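Long-range contacts in glycinin (Glycine max, PDB 1OD5), which probably serves as a seed storage globulin, a reserve of sulfur-containing amino acids, assembled as a hexamer of two-cupin subunits: residues I68-G73 / E138-I143; E118-V123 / K329-I334; L145-N150 / F364-Q369; Y392-K397 / E439-K444. One frame throughout, in Å; residues are numbered along the deposited sequence.

Contact 1 of 4, residues I68-G73 / E138-I143; sequences IIVVQG and EPVVAI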
loop_
_atom_site.group_PDB
_atom_site.type_symbol
_atom_site.label_atom_id
_atom_site.label_comp_id
_atom_site.label_asym_id
_atom_site.label_seq_id
_atom_site.Cartn_x
_atom_site.Cartn_y
_atom_site.Cartn_z
ATOM N N ILE A 68 17.401 -13.861 15.275
ATOM C CA ILE A 68 18.395 -14.755 15.784
ATOM C C ILE A 68 19.518 -15.126 14.847
ATOM O O ILE A 68 19.187 -15.611 13.777
ATOM C CB ILE A 68 17.667 -16.040 16.232
ATOM C CG1 ILE A 68 16.453 -15.716 17.079
ATOM C CG2 ILE A 68 18.670 -16.941 16.969
ATOM C CD1 ILE A 68 15.752 -16.940 17.663
ATOM N N ILE A 69 20.813 -14.937 15.088
ATOM C CA ILE A 69 21.765 -15.439 14.128
ATOM C C ILE A 69 22.354 -16.713 14.730
ATOM O O ILE A 69 22.686 -16.745 15.906
ATOM C CB ILE A 69 22.864 -14.393 13.816
ATOM C CG1 ILE A 69 23.791 -15.042 12.771
ATOM C CG2 ILE A 69 23.626 -13.954 15.067
ATOM C CD1 ILE A 69 24.856 -14.154 12.144
ATOM N N VAL A 70 22.425 -17.817 13.987
ATOM C CA VAL A 70 22.986 -19.076 14.429
ATOM C C VAL A 70 24.466 -18.973 14.118
ATOM O O VAL A 70 24.844 -18.818 12.958
ATOM C CB VAL A 70 22.362 -20.235 13.643
ATOM C CG1 VAL A 70 23.077 -21.521 13.934
ATOM C CG2 VAL A 70 20.914 -20.372 14.025
ATOM N N VAL A 71 25.337 -18.988 15.134
ATOM C CA VAL A 71 26.779 -18.902 14.909
ATOM C C VAL A 71 27.461 -20.287 14.948
ATOM O O VAL A 71 28.623 -20.392 14.572
ATOM C CB VAL A 71 27.431 -17.919 15.966
ATOM C CG1 VAL A 71 26.680 -16.576 15.993
ATOM C CG2 VAL A 71 27.370 -18.505 17.351
ATOM N N GLN A 72 26.838 -21.385 15.378
ATOM C CA GLN A 72 27.490 -22.681 15.381
ATOM C C GLN A 72 26.414 -23.743 15.403
ATOM O O GLN A 72 25.344 -23.564 15.986
ATOM C CB GLN A 72 28.353 -22.830 16.605
ATOM C CG GLN A 72 29.254 -24.050 16.639
ATOM C CD GLN A 72 29.868 -24.279 18.021
ATOM O OE1 GLN A 72 30.742 -23.532 18.462
ATOM N NE2 GLN A 72 29.445 -25.319 18.741
ATOM N N GLY A 73 26.666 -24.845 14.703
ATOM C CA GLY A 73 25.731 -25.954 14.654
ATOM C C GLY A 73 24.652 -25.839 13.593
ATOM O O GLY A 73 24.555 -24.889 12.822
ATOM N N GLU A 138 27.832 -31.305 17.427
ATOM C CA GLU A 138 28.194 -30.159 18.216
ATOM C C GLU A 138 27.053 -29.253 18.652
ATOM O O GLU A 138 25.934 -29.348 18.149
ATOM C CB GLU A 138 29.217 -29.384 17.431
ATOM C CG GLU A 138 28.717 -28.725 16.185
ATOM C CD GLU A 138 29.695 -27.699 15.618
ATOM O OE1 GLU A 138 29.262 -26.867 14.814
ATOM O OE2 GLU A 138 30.884 -27.713 15.961
ATOM N N PRO A 139 27.257 -28.393 19.651
ATOM C CA PRO A 139 26.181 -27.561 20.143
ATOM C C PRO A 139 25.883 -26.406 19.217
ATOM O O PRO A 139 26.759 -25.914 18.505
ATOM C CB PRO A 139 26.644 -27.158 21.548
ATOM C CG PRO A 139 28.141 -27.212 21.489
ATOM C CD PRO A 139 28.360 -28.434 20.617
ATOM N N VAL A 140 24.588 -26.078 19.203
ATOM C CA VAL A 140 24.075 -24.969 18.406
ATOM C C VAL A 140 24.242 -23.703 19.224
ATOM O O VAL A 140 23.744 -23.647 20.342
ATOM C CB VAL A 140 22.549 -25.165 18.064
ATOM C CG1 VAL A 140 21.916 -23.965 17.354
ATOM C CG2 VAL A 140 22.434 -26.333 17.122
ATOM N N VAL A 141 24.931 -22.675 18.769
ATOM C CA VAL A 141 25.019 -21.479 19.589
ATOM C C VAL A 141 24.323 -20.414 18.766
ATOM O O VAL A 141 24.594 -20.248 17.592
ATOM C CB VAL A 141 26.503 -21.115 19.875
ATOM C CG1 VAL A 141 26.606 -19.874 20.742
ATOM C CG2 VAL A 141 27.143 -22.249 20.629
ATOM N N ALA A 142 23.378 -19.712 19.368
ATOM C CA ALA A 142 22.638 -18.687 18.692
ATOM C C ALA A 142 22.447 -17.468 19.570
ATOM O O ALA A 142 22.186 -17.579 20.756
ATOM C CB ALA A 142 21.268 -19.233 18.298
ATOM N N ILE A 143 22.596 -16.270 19.041
ATOM C CA ILE A 143 22.386 -15.107 19.849
ATOM C C ILE A 143 21.121 -14.484 19.247
ATOM O O ILE A 143 20.923 -14.349 18.039
ATOM C CB ILE A 143 23.716 -14.198 19.835
ATOM C CG1 ILE A 143 23.677 -13.136 18.812
ATOM C CG2 ILE A 143 24.963 -15.056 19.580
ATOM C CD1 ILE A 143 23.220 -11.816 19.445
#

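Contact 2 of 4, residues E118-V123 / K329-I334; sequences EGDVLV and KLHENI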
loop_
_atom_site.group_PDB
_atom_site.type_symbol
_atom_site.label_atom_id
_atom_site.label_comp_id
_atom_site.label_asym_id
_atom_site.label_seq_id
_atom_site.Cartn_x
_atom_site.Cartn_y
_atom_site.Cartn_z
ATOM N N GLU A 118 24.791 -22.698 10.690
ATOM C CA GLU A 118 25.535 -21.484 10.908
ATOM C C GLU A 118 25.484 -20.518 9.757
ATOM O O GLU A 118 25.473 -20.869 8.577
ATOM C CB GLU A 118 26.986 -21.822 11.248
ATOM C CG GLU A 118 27.579 -23.074 10.674
ATOM C CD GLU A 118 28.873 -23.405 11.397
ATOM O OE1 GLU A 118 29.858 -22.715 11.106
ATOM O OE2 GLU A 118 28.889 -24.317 12.249
ATOM N N GLY A 119 25.370 -19.257 10.150
ATOM C CA GLY A 119 25.288 -18.192 9.189
ATOM C C GLY A 119 23.852 -17.798 8.962
ATOM O O GLY A 119 23.620 -16.714 8.471
ATOM N N ASP A 120 22.871 -18.625 9.286
ATOM C CA ASP A 120 21.476 -18.273 9.104
ATOM C C ASP A 120 20.893 -17.356 10.160
ATOM O O ASP A 120 21.222 -17.428 11.334
ATOM C CB ASP A 120 20.610 -19.500 9.102
ATOM C CG ASP A 120 20.832 -20.457 7.931
ATOM O OD1 ASP A 120 21.578 -20.143 7.000
ATOM O OD2 ASP A 120 20.235 -21.534 7.970
ATOM N N VAL A 121 19.980 -16.515 9.735
ATOM C CA VAL A 121 19.277 -15.590 10.592
ATOM C C VAL A 121 17.856 -16.110 10.665
ATOM O O VAL A 121 17.348 -16.591 9.660
ATOM C CB VAL A 121 19.256 -14.214 9.993
ATOM C CG1 VAL A 121 18.348 -13.302 10.794
ATOM C CG2 VAL A 121 20.645 -13.642 10.049
ATOM N N LEU A 122 17.155 -16.065 11.797
ATOM C CA LEU A 122 15.810 -16.549 11.881
ATOM C C LEU A 122 14.993 -15.492 12.554
ATOM O O LEU A 122 15.479 -14.778 13.406
ATOM C CB LEU A 122 15.696 -17.810 12.693
ATOM C CG LEU A 122 16.257 -19.067 12.073
ATOM C CD1 LEU A 122 17.587 -19.401 12.694
ATOM C CD2 LEU A 122 15.313 -20.223 12.335
ATOM N N VAL A 123 13.740 -15.349 12.171
ATOM C CA VAL A 123 12.871 -14.349 12.759
ATOM C C VAL A 123 11.728 -15.134 13.358
ATOM O O VAL A 123 11.194 -16.048 12.735
ATOM C CB VAL A 123 12.386 -13.367 11.649
ATOM C CG1 VAL A 123 11.582 -12.203 12.200
ATOM C CG2 VAL A 123 13.633 -12.774 10.979
ATOM N N LYS A 329 8.469 -17.316 4.478
ATOM C CA LYS A 329 9.871 -17.531 4.784
ATOM C C LYS A 329 10.304 -16.761 6.038
ATOM O O LYS A 329 10.098 -15.552 6.178
ATOM C CB LYS A 329 10.668 -17.112 3.581
ATOM C CG LYS A 329 12.085 -17.633 3.589
ATOM C CD LYS A 329 12.703 -17.151 2.295
ATOM C CE LYS A 329 14.201 -17.342 2.177
ATOM N NZ LYS A 329 14.644 -18.709 2.426
ATOM N N LEU A 330 10.858 -17.496 7.007
ATOM C CA LEU A 330 11.303 -16.911 8.259
ATOM C C LEU A 330 12.795 -17.048 8.513
ATOM O O LEU A 330 13.273 -16.734 9.602
ATOM C CB LEU A 330 10.506 -17.555 9.401
ATOM C CG LEU A 330 9.301 -16.876 10.046
ATOM C CD1 LEU A 330 8.995 -15.535 9.395
ATOM C CD2 LEU A 330 8.163 -17.824 9.977
ATOM N N HIS A 331 13.566 -17.536 7.540
ATOM C CA HIS A 331 15.000 -17.665 7.724
ATOM C C HIS A 331 15.721 -17.292 6.440
ATOM O O HIS A 331 15.121 -17.237 5.372
ATOM C CB HIS A 331 15.310 -19.098 8.172
ATOM C CG HIS A 331 15.524 -20.159 7.112
ATOM N ND1 HIS A 331 14.615 -20.854 6.446
ATOM C CD2 HIS A 331 16.768 -20.577 6.703
ATOM C CE1 HIS A 331 15.256 -21.678 5.652
ATOM N NE2 HIS A 331 16.548 -21.502 5.815
ATOM N N GLU A 332 17.004 -16.971 6.526
ATOM C CA GLU A 332 17.808 -16.583 5.381
ATOM C C GLU A 332 19.277 -16.550 5.803
ATOM O O GLU A 332 19.616 -16.059 6.882
ATOM C CB GLU A 332 17.344 -15.203 4.890
ATOM C CG GLU A 332 18.065 -14.540 3.728
ATOM C CD GLU A 332 17.996 -15.229 2.372
ATOM O OE1 GLU A 332 18.970 -15.162 1.621
ATOM O OE2 GLU A 332 16.976 -15.831 2.055
ATOM N N ASN A 333 20.178 -17.079 4.976
ATOM C CA ASN A 333 21.591 -17.082 5.271
ATOM C C ASN A 333 22.175 -15.711 5.015
ATOM O O ASN A 333 21.934 -15.089 3.996
ATOM C CB ASN A 333 22.274 -18.118 4.414
ATOM C CG ASN A 333 23.731 -18.161 4.773
ATOM O OD1 ASN A 333 24.132 -18.852 5.703
ATOM N ND2 ASN A 333 24.526 -17.369 4.062
ATOM N N ILE A 334 22.972 -15.218 5.955
ATOM C CA ILE A 334 23.573 -13.910 5.820
ATOM C C ILE A 334 25.079 -14.004 5.817
ATOM O O ILE A 334 25.736 -13.159 5.225
ATOM C CB ILE A 334 23.083 -12.998 6.993
ATOM C CG1 ILE A 334 23.508 -11.565 6.763
ATOM C CG2 ILE A 334 23.690 -13.487 8.325
ATOM C CD1 ILE A 334 22.875 -10.590 7.760
#

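Contact 3 of 4, residues L145-N150 / F364-Q369; sequences LLDTSN and FGLSAQ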
loop_
_atom_site.group_PDB
_atom_site.type_symbol
_atom_site.label_atom_id
_atom_site.label_comp_id
_atom_site.label_asym_id
_atom_site.label_seq_id
_atom_site.Cartn_x
_atom_site.Cartn_y
_atom_site.Cartn_z
ATOM N N LEU A 145 18.274 -11.238 19.393
ATOM C CA LEU A 145 18.009 -9.857 19.711
ATOM C C LEU A 145 16.545 -9.838 20.048
ATOM O O LEU A 145 15.739 -10.072 19.163
ATOM C CB LEU A 145 18.291 -9.037 18.492
ATOM C CG LEU A 145 18.288 -7.500 18.369
ATOM C CD1 LEU A 145 16.880 -6.936 18.470
ATOM C CD2 LEU A 145 19.236 -6.947 19.411
ATOM N N LEU A 146 16.138 -9.589 21.289
ATOM C CA LEU A 146 14.745 -9.550 21.669
ATOM C C LEU A 146 14.376 -8.092 21.521
ATOM O O LEU A 146 14.910 -7.248 22.223
ATOM C CB LEU A 146 14.580 -10.003 23.115
ATOM C CG LEU A 146 15.379 -11.173 23.708
ATOM C CD1 LEU A 146 14.732 -11.563 25.014
ATOM C CD2 LEU A 146 15.335 -12.386 22.834
ATOM N N ASP A 147 13.491 -7.719 20.612
ATOM C CA ASP A 147 13.160 -6.312 20.418
ATOM C C ASP A 147 11.946 -5.915 21.222
ATOM O O ASP A 147 10.848 -5.738 20.715
ATOM C CB ASP A 147 12.980 -6.140 18.925
ATOM C CG ASP A 147 12.775 -4.731 18.439
ATOM O OD1 ASP A 147 13.259 -3.769 19.046
ATOM O OD2 ASP A 147 12.100 -4.630 17.424
ATOM N N THR A 148 12.177 -5.732 22.525
ATOM C CA THR A 148 11.120 -5.393 23.456
ATOM C C THR A 148 10.513 -4.041 23.210
ATOM O O THR A 148 9.358 -3.840 23.567
ATOM C CB THR A 148 11.689 -5.510 24.870
ATOM O OG1 THR A 148 12.833 -4.695 24.900
ATOM C CG2 THR A 148 12.124 -6.921 25.233
ATOM N N SER A 149 11.210 -3.105 22.579
ATOM C CA SER A 149 10.594 -1.822 22.322
ATOM C C SER A 149 9.710 -1.818 21.048
ATOM O O SER A 149 9.118 -0.797 20.681
ATOM C CB SER A 149 11.680 -0.756 22.188
ATOM O OG SER A 149 12.520 -0.911 21.041
ATOM N N ASN A 150 9.541 -2.971 20.375
ATOM C CA ASN A 150 8.761 -3.063 19.143
ATOM C C ASN A 150 7.314 -2.616 19.184
ATOM O O ASN A 150 6.665 -2.978 20.156
ATOM C CB ASN A 150 8.806 -4.492 18.657
ATOM C CG ASN A 150 8.364 -4.572 17.209
ATOM O OD1 ASN A 150 7.231 -4.872 16.856
ATOM N ND2 ASN A 150 9.293 -4.223 16.335
ATOM N N PHE A 364 7.929 -6.595 11.206
ATOM C CA PHE A 364 8.604 -6.688 12.498
ATOM C C PHE A 364 9.589 -5.599 12.843
ATOM O O PHE A 364 10.105 -5.579 13.956
ATOM C CB PHE A 364 9.285 -8.044 12.564
ATOM C CG PHE A 364 8.318 -9.187 12.295
ATOM C CD1 PHE A 364 6.967 -9.103 12.687
ATOM C CD2 PHE A 364 8.786 -10.295 11.609
ATOM C CE1 PHE A 364 6.084 -10.139 12.373
ATOM C CE2 PHE A 364 7.890 -11.319 11.309
ATOM C CZ PHE A 364 6.549 -11.243 11.683
ATOM N N GLY A 365 9.916 -4.705 11.919
ATOM C CA GLY A 365 10.842 -3.623 12.228
ATOM C C GLY A 365 12.323 -3.985 12.420
ATOM O O GLY A 365 13.072 -3.226 13.040
ATOM N N LEU A 366 12.802 -5.111 11.901
ATOM C CA LEU A 366 14.194 -5.483 12.043
ATOM C C LEU A 366 14.904 -5.747 10.729
ATOM O O LEU A 366 14.313 -6.051 9.716
ATOM C CB LEU A 366 14.341 -6.746 12.869
ATOM C CG LEU A 366 14.323 -6.777 14.405
ATOM C CD1 LEU A 366 14.989 -5.512 14.964
ATOM C CD2 LEU A 366 12.911 -6.925 14.880
ATOM N N SER A 367 16.207 -5.603 10.706
ATOM C CA SER A 367 17.035 -5.867 9.544
ATOM C C SER A 367 18.421 -6.132 10.101
ATOM O O SER A 367 18.622 -5.931 11.298
ATOM C CB SER A 367 17.077 -4.692 8.600
ATOM O OG SER A 367 17.762 -3.567 9.059
ATOM N N ALA A 368 19.412 -6.563 9.323
ATOM C CA ALA A 368 20.747 -6.867 9.821
ATOM C C ALA A 368 21.773 -6.802 8.722
ATOM O O ALA A 368 21.437 -6.633 7.563
ATOM C CB ALA A 368 20.875 -8.285 10.371
ATOM N N GLN A 369 23.033 -6.837 9.152
ATOM C CA GLN A 369 24.200 -6.846 8.289
ATOM C C GLN A 369 25.166 -7.835 8.944
ATOM O O GLN A 369 25.039 -8.223 10.115
ATOM C CB GLN A 369 24.903 -5.500 8.184
ATOM C CG GLN A 369 24.060 -4.600 7.350
ATOM C CD GLN A 369 24.711 -3.298 6.974
ATOM O OE1 GLN A 369 25.217 -2.596 7.831
ATOM N NE2 GLN A 369 24.722 -2.931 5.693
HETATM O O HOH W 1 11.736 -2.122 15.662
#

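Contact 4 of 4, residues Y392-K397 / E439-K444; sequences YVTRGK and EYVVFK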
loop_
_atom_site.group_PDB
_atom_site.type_symbol
_atom_site.label_atom_id
_atom_site.label_comp_id
_atom_site.label_asym_id
_atom_site.label_seq_id
_atom_site.Cartn_x
_atom_site.Cartn_y
_atom_site.Cartn_z
ATOM N N TYR A 392 27.531 -7.578 17.502
ATOM C CA TYR A 392 27.896 -8.705 18.331
ATOM C C TYR A 392 29.080 -9.316 17.592
ATOM O O TYR A 392 28.897 -9.771 16.465
ATOM C CB TYR A 392 26.769 -9.719 18.431
ATOM C CG TYR A 392 27.249 -10.957 19.161
ATOM C CD1 TYR A 392 27.285 -10.963 20.559
ATOM C CD2 TYR A 392 27.680 -12.073 18.439
ATOM C CE1 TYR A 392 27.760 -12.089 21.242
ATOM C CE2 TYR A 392 28.155 -13.192 19.117
ATOM C CZ TYR A 392 28.195 -13.196 20.514
ATOM O OH TYR A 392 28.678 -14.308 21.185
ATOM N N VAL A 393 30.298 -9.385 18.134
ATOM C CA VAL A 393 31.415 -9.947 17.399
ATOM C C VAL A 393 31.395 -11.457 17.442
ATOM O O VAL A 393 31.433 -12.087 18.486
ATOM C CB VAL A 393 32.718 -9.353 17.979
ATOM C CG1 VAL A 393 33.907 -9.843 17.168
ATOM C CG2 VAL A 393 32.683 -7.819 17.895
ATOM N N THR A 394 31.325 -12.070 16.268
ATOM C CA THR A 394 31.253 -13.542 16.156
ATOM C C THR A 394 32.592 -14.268 16.013
ATOM O O THR A 394 32.706 -15.477 16.268
ATOM C CB THR A 394 30.314 -13.900 14.928
ATOM O OG1 THR A 394 30.904 -13.247 13.804
ATOM C CG2 THR A 394 28.866 -13.411 15.045
ATOM N N ARG A 395 33.598 -13.481 15.627
ATOM C CA ARG A 395 34.922 -14.023 15.407
ATOM C C ARG A 395 35.907 -12.883 15.334
ATOM O O ARG A 395 35.553 -11.782 14.922
ATOM C CB ARG A 395 34.921 -14.785 14.095
ATOM C CG ARG A 395 36.003 -15.842 13.868
ATOM C CD ARG A 395 37.253 -15.351 13.124
ATOM N NE ARG A 395 36.992 -14.984 11.743
ATOM C CZ ARG A 395 37.762 -14.083 11.112
ATOM N NH1 ARG A 395 38.786 -13.509 11.733
ATOM N NH2 ARG A 395 37.505 -13.708 9.851
ATOM N N GLY A 396 37.139 -13.079 15.806
ATOM C CA GLY A 396 38.139 -12.038 15.713
ATOM C C GLY A 396 38.157 -10.952 16.758
ATOM O O GLY A 396 37.568 -11.010 17.834
ATOM N N LYS A 397 38.851 -9.915 16.312
ATOM C CA LYS A 397 39.077 -8.751 17.114
ATOM C C LYS A 397 39.375 -7.547 16.254
ATOM O O LYS A 397 40.085 -7.661 15.267
ATOM C CB LYS A 397 40.272 -9.056 18.056
ATOM C CG LYS A 397 40.856 -7.906 18.871
ATOM C CD LYS A 397 41.758 -8.442 19.983
ATOM C CE LYS A 397 42.279 -7.317 20.889
ATOM N NZ LYS A 397 43.333 -6.559 20.232
ATOM N N GLU A 439 34.950 -10.291 12.470
ATOM C CA GLU A 439 33.651 -10.619 11.868
ATOM C C GLU A 439 32.565 -10.335 12.877
ATOM O O GLU A 439 32.693 -10.692 14.042
ATOM C CB GLU A 439 33.427 -12.077 11.501
ATOM C CG GLU A 439 34.310 -12.655 10.416
ATOM C CD GLU A 439 34.017 -14.122 10.142
ATOM O OE1 GLU A 439 34.943 -14.848 9.796
ATOM O OE2 GLU A 439 32.871 -14.550 10.271
ATOM N N TYR A 440 31.443 -9.792 12.406
ATOM C CA TYR A 440 30.364 -9.444 13.305
ATOM C C TYR A 440 29.015 -9.267 12.619
ATOM O O TYR A 440 28.986 -8.925 11.450
ATOM C CB TYR A 440 30.765 -8.131 14.026
ATOM C CG TYR A 440 30.928 -6.836 13.207
ATOM C CD1 TYR A 440 32.162 -6.430 12.697
ATOM C CD2 TYR A 440 29.819 -6.017 13.035
ATOM C CE1 TYR A 440 32.274 -5.201 12.027
ATOM C CE2 TYR A 440 29.925 -4.805 12.377
ATOM C CZ TYR A 440 31.143 -4.405 11.878
ATOM O OH TYR A 440 31.185 -3.197 11.222
ATOM N N VAL A 441 27.911 -9.479 13.337
ATOM C CA VAL A 441 26.581 -9.285 12.827
ATOM C C VAL A 441 26.137 -8.011 13.500
ATOM O O VAL A 441 26.497 -7.761 14.653
ATOM C CB VAL A 441 25.650 -10.459 13.198
ATOM C CG1 VAL A 441 25.634 -10.707 14.708
ATOM C CG2 VAL A 441 24.213 -10.129 12.742
ATOM N N VAL A 442 25.406 -7.164 12.776
ATOM C CA VAL A 442 24.891 -5.913 13.280
ATOM C C VAL A 442 23.382 -5.993 13.238
ATOM O O VAL A 442 22.867 -6.058 12.133
ATOM C CB VAL A 442 25.209 -4.703 12.421
ATOM C CG1 VAL A 442 25.048 -3.514 13.320
ATOM C CG2 VAL A 442 26.565 -4.761 11.772
ATOM N N PHE A 443 22.585 -6.005 14.294
ATOM C CA PHE A 443 21.143 -6.038 14.174
ATOM C C PHE A 443 20.752 -4.576 14.154
ATOM O O PHE A 443 21.395 -3.763 14.804
ATOM C CB PHE A 443 20.515 -6.674 15.362
ATOM C CG PHE A 443 21.046 -8.048 15.674
ATOM C CD1 PHE A 443 22.155 -8.193 16.512
ATOM C CD2 PHE A 443 20.393 -9.165 15.161
ATOM C CE1 PHE A 443 22.605 -9.469 16.839
ATOM C CE2 PHE A 443 20.847 -10.436 15.491
ATOM C CZ PHE A 443 21.950 -10.587 16.329
ATOM N N LYS A 444 19.708 -4.171 13.429
ATOM C CA LYS A 444 19.274 -2.781 13.323
ATOM C C LYS A 444 17.776 -2.703 13.548
ATOM O O LYS A 444 17.027 -3.579 13.119
ATOM C CB LYS A 444 19.677 -2.275 11.940
ATOM C CG LYS A 444 21.184 -2.079 11.855
ATOM C CD LYS A 444 21.873 -2.272 10.531
ATOM C CE LYS A 444 22.529 -0.973 10.227
ATOM N NZ LYS A 444 23.694 -1.058 9.358
#

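Contact 1 of 4, residues I68-G73 / E138-I143
Ile68 supplies a bump and Ala142 the hollow that takes it: the CG2 branch of Ile68 rests on Ala142 CB at 3.7 Å, while CG2 of Val70 stands farther off, beside the same methyl. The opposite face bears Ile69 and Ile143, whose side chains run side by side, Ile69 CG2 lying 3.8 Å from Ile143 CG1. These two also press on Phe443 of the second cupin domain. Strands 66-72 and 140-146 are antiparallel neighbours in the sheet of the first cupin, and between them sits a classic beta bulge, with Val71 and Gln72 both facing Val141. Val71 N gives the main bond there, 2.9 Å to Val141 O; Gln72 N adds a weak one. At the bulge Val71 has CG2 between the backbone N and the carbonyl carbon (chi1 -51°), which sets that methyl against Val141 CB at 3.7 Å. Beyond the bulge Gln72 stretches along Pro139, its NE2 reaching Pro139 O at 2.8 Å and brushing the proline CG at 3.6 Å. Were Gln72 replaced by an alanine, Pro139 O would probably lose this donor and the proline ring the amide lying alongside it. Gly73 follows at positive phi, where a CB would collide with Val140 CA. Ile69 and Ile143 are thus held by apolar packing that extends to the second domain, and the far end by a directional hydrogen bond from the Gln72 amide to a backbone carbonyl.

Contact 2 of 4, residues E118-V123 / K329-I334
Val121 lies obliquely over Ile334, CG2 to CG2 at 3.5 Å. With CG1 of Ile334 anti to the backbone N (chi1 -171°), its CG2 falls between N and the carbonyl carbon, and that same methyl meets Gly119 O at 3.2 Å. The backbone closes on the same oxygen, Ile334 N bonding to Gly119 O at 3.0 Å in a nearly straight line (175°). Gly119 has a positive phi, which a side chain would tolerate badly. Strand 331-333 is in this way added antiparallel to strand 120-124, as the outermost strand of the first cupin's sheet within the chain, although it lies about two hundred residues further along. It follows closely on Cys326, whose disulfide to Cys84 is seen, and so probably belongs to the basic chain, here completing a sheet otherwise built by the acidic one. Val121 and Glu332 form the hydrogen-bonded pair at its middle, Val121 N reaching Glu332 O at 2.9 Å. On the other face Leu122 CG leans on His331 CB at 4.0 Å. The His331 ring runs beside Asp120, CD2 lying 3.8 Å from OD2, with ring and carboxylate planes 51° apart; the firmer partner of that oxygen is Asn117 N. Leu330 curls back so that its CG touches Val123 O at 3.4 Å. Glu332 OE1 forms salt bridges with Arg339 and with Lys329 of a neighbouring subunit.

Contact 3 of 4, residues L145-N150 / F364-Q369
The carboxylate of Asp147 is approached from both sides of its plane: Leu366 comes in on one, its CD2 methyl 3.5 Å from OD2, and the amide of Asn150 on the other, ND2 bonding to OD2 at 3.0 Å from 35° out of the carboxylate plane. The Asn150 amide is itself not aligned with that oxygen, which stands tilted from the amide plane. The same ND2 reaches across to Phe364 O, a short but poorly angled and therefore weak bond, while Asn150 OD1 takes its hydrogen bond from Asn152. What brings the two polar side chains together is a type I turn from Asp147 to Asn150, closed by Asn150 N on Asp147 O. In both residues CG is anti to the backbone N (chi1 -174° and -164°), and both side chains set out toward the other segment. There the short helix 361-364 has just ended and Gly365, at positive phi, swings the chain into strand 367-373. A water spans the seam, donating to Asp147 OD2 at 3.1 Å and to Gly365 O at 3.1 Å. Further in, Leu145 CD1 meets Leu366 CD1 at 4.2 Å, where Phe443 also covers Leu145. The contact thus joins the end of strand 140-146 in the first cupin to the start of a strand in the second. Asp147 OD2 accepts from an amide and a water while a methyl presses on it, so the buried carboxylate is probably stabilised in its ionised form by neutral donors, with no cation among the groups of this contact.

Contact 4 of 4, residues Y392-K397 / E439-K444
A classic beta bulge in the second cupin sets Thr394 and Arg395 both facing Glu439 of the antiparallel strand 437-444. Thr394 N bonds to Glu439 O at 3.0 Å, Arg395 N only weakly to the same oxygen, and Glu439 N returns a nearly straight bond to Arg395 O at 2.9 Å. From this bulge the Arg395 chain, bent at chi2 (-94°) and chi3 (-67°), folds back to hold Glu439 OE1 side-on. NE and NH2 each lie 2.8 Å from OE1, which sits at the guanidinium edge; NH2 meets its anti lone pair, NE comes from above the carboxylate plane, and the two planes stand almost perpendicular. A leucine in its place would probably leave OE1 without both donors and the carboxylate less firmly fixed, though OE2 would keep its hydrogen bond with Tyr370 OH. On the same face Tyr392 CB meets the edge of the Phe443 ring at 4.5 Å. On the opposite face Tyr440 CB lies against Tyr392 O at 3.5 Å, and its side chain continues to within about 3 Å of the bound magnesium, near His382 and Glu431. The charge of Glu439 is probably offset by Arg395 at the bulge, away from the metal-facing side of the same sheet.

In the fold
Contacts 1, 2 and 4 are antiparallel strand pairs, while contact 3 joins a turn to a helix end and shares only a small area. Contacts 1 and 2 lie in one sheet, on neighbouring strands 66-72 and 120-124; contacts 3 and 4 meet in the second cupin's sheet through strands 367-373 and 437-444. Between the two domains the chemistry is apolar: Ile69 and Ile143 of contact 1 pack on Val441 and Phe443 of contact 4, and Val123 of contact 2 packs on Phe364, at helix 361-364, in contact 3. Contacts 2, 3 and 4 are largely buried, contact 1 less so. Each bulge, in 1 and 4, carries a polar side-chain interaction, neutral in one and charged in the other.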